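Local coordinates for protein disulfide isomerase (Pseudomonas aeruginosa, PDB 4N30) that probably catalyses thiol-disulfide exchange, as a thioredoxin-fold oxidoreductase of the DsbA subfamily, and is thought to belong to the machinery that introduces disulfide bonds, at residues Ile168-Asp171 with Ile172-Arg176. Residues are numbered along the deposited sequence; the frame is centred on the assembly and turned at random.
Sequences IKLD and IDIAR
Ile172 lies one helical turn after Ile168, and its CD1 reaches back to Ile168 CG2. Its CB is 3.5 Å from the carbonyl O of Lys169. CG1 stands beside the backbone N, anti to the carbonyl carbon (chi1 -68°), which directs this branch back along the helix. There CG1 comes within 3.4 Å of Ile168 O. The tip, CD1, lies 3.6 Å from that same oxygen and 4.0 Å from Ile168 CG2. The other branch, CG2, serves a different neighbour. It sits over the centre of the Arg176 guanidinium, 3.5 Å above its plane.

The turn itself is regular alpha-helix. Ile172 N donates a hydrogen bond to Ile168 O, and the next three i to i+4 bonds follow, ending with Ala175 N to Asp171 O. All belong to helix 162-177 of the thioredoxin fold. This helix packs on both the central sheet and helix 99-131: Ile168 reaches that helix at Ala106, Arg107 and Glu110, while Ile174 and Ala175 touch Tyr61 of strand 56-62.

Leu170 and Ile174 make a second apolar pair, with Ile174 CD1 4.0 Å from Leu170 CG. The first torsion of Leu170 (chi1 -175°) places CG beside its own carbonyl carbon, where Ile174 CD1, brought back by its CG1 branch, meets it. The two side chains meet at an oblique angle.

Arg176 NH2 forms a salt bridge with Asp173 OD1 at 3.0 Å, but the hydrogen bond within it is weak, bent to 122° at the hydrogen. Lys169 NZ pairs with Asp165 one turn earlier. Asp171 ties the helix to strand 86-92: OD1 forms a salt bridge with Arg91 NE, and OD2 accepts a hydrogen bond from His92 N.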
loop_
_atom_site.group_PDB
_atom_site.type_symbol
_atom_site.label_atom_id
_atom_site.label_comp_id
_atom_site.label_asym_id
_atom_site.label_seq_id
_atom_site.Cartn_x
_atom_site.Cartn_y
_atom_site.Cartn_z
ATOM N N ILE A 168 5.977 9.055 -2.940
ATOM C CA ILE A 168 6.603 7.726 -2.869
ATOM C C ILE A 168 7.883 7.756 -2.048
ATOM O O ILE A 168 8.098 6.925 -1.144
ATOM C CB ILE A 168 6.837 7.206 -4.247
ATOM C CG1 ILE A 168 5.453 6.994 -4.899
ATOM C CG2 ILE A 168 7.616 5.879 -4.189
ATOM C CD1 ILE A 168 5.600 6.911 -6.393
ATOM N N LYS A 169 8.761 8.708 -2.354
ATOM C CA LYS A 169 10.005 8.897 -1.638
ATOM C C LYS A 169 9.782 9.145 -0.178
ATOM O O LYS A 169 10.565 8.615 0.646
ATOM C CB LYS A 169 10.821 10.036 -2.276
ATOM C CG LYS A 169 11.401 9.665 -3.635
ATOM C CD LYS A 169 12.143 10.837 -4.284
ATOM C CE LYS A 169 12.984 10.422 -5.478
ATOM N NZ LYS A 169 13.169 11.614 -6.375
ATOM N N LEU A 170 8.765 9.887 0.211
ATOM C CA LEU A 170 8.458 10.170 1.593
ATOM C C LEU A 170 8.093 8.881 2.316
ATOM O O LEU A 170 8.525 8.643 3.475
ATOM C CB LEU A 170 7.287 11.168 1.732
ATOM C CG LEU A 170 6.991 11.604 3.175
ATOM C CD1 LEU A 170 8.265 12.236 3.779
ATOM C CD2 LEU A 170 5.841 12.607 3.176
ATOM N N ASP A 171 7.224 8.050 1.714
ATOM C CA ASP A 171 6.914 6.743 2.361
ATOM C C ASP A 171 8.175 5.928 2.549
ATOM O O ASP A 171 8.346 5.356 3.645
ATOM C CB ASP A 171 5.961 5.925 1.501
ATOM C CG ASP A 171 4.531 6.327 1.587
ATOM O OD1 ASP A 171 4.153 7.125 2.525
ATOM O OD2 ASP A 171 3.701 5.748 0.810
ATOM N N ILE A 172 9.075 5.913 1.579
ATOM C CA ILE A 172 10.298 5.134 1.681
ATOM C C ILE A 172 11.217 5.668 2.802
ATOM O O ILE A 172 11.735 4.942 3.686
ATOM C CB ILE A 172 11.079 5.182 0.365
ATOM C CG1 ILE A 172 10.287 4.422 -0.705
ATOM C CG2 ILE A 172 12.474 4.509 0.541
ATOM C CD1 ILE A 172 10.874 4.793 -2.094
ATOM N N ASP A 173 11.278 6.993 2.895
ATOM C CA ASP A 173 12.101 7.686 3.923
ATOM C C ASP A 173 11.528 7.417 5.287
ATOM O O ASP A 173 12.311 7.109 6.248
ATOM C CB ASP A 173 12.130 9.224 3.682
ATOM C CG ASP A 173 12.937 9.615 2.478
ATOM O OD1 ASP A 173 13.626 8.789 1.852
ATOM O OD2 ASP A 173 12.734 10.821 2.192
ATOM N N ILE A 174 10.211 7.443 5.461
ATOM C CA ILE A 174 9.579 7.108 6.727
ATOM C C ILE A 174 9.861 5.671 7.093
ATOM O O ILE A 174 10.229 5.346 8.261
ATOM C CB ILE A 174 8.094 7.417 6.763
ATOM C CG1 ILE A 174 7.892 8.935 6.692
ATOM C CG2 ILE A 174 7.394 6.806 7.971
ATOM C CD1 ILE A 174 6.482 9.288 6.378
ATOM N N ALA A 175 9.691 4.761 6.110
ATOM C CA ALA A 175 10.033 3.376 6.353
ATOM C C ALA A 175 11.422 3.210 6.871
ATOM O O ALA A 175 11.634 2.486 7.865
ATOM C CB ALA A 175 9.748 2.521 5.121
ATOM N N ARG A 176 12.398 3.836 6.232
ATOM C CA ARG A 176 13.787 3.677 6.623
ATOM C C ARG A 176 14.015 4.298 7.983
ATOM O O ARG A 176 14.768 3.687 8.792
ATOM C CB ARG A 176 14.727 4.237 5.532
ATOM C CG ARG A 176 14.656 3.341 4.253
ATOM C CD ARG A 176 15.805 3.576 3.279
ATOM N NE ARG A 176 15.658 4.930 2.758
ATOM C CZ ARG A 176 15.760 5.326 1.480
ATOM N NH1 ARG A 176 16.049 4.431 0.489
ATOM N NH2 ARG A 176 15.552 6.623 1.241
#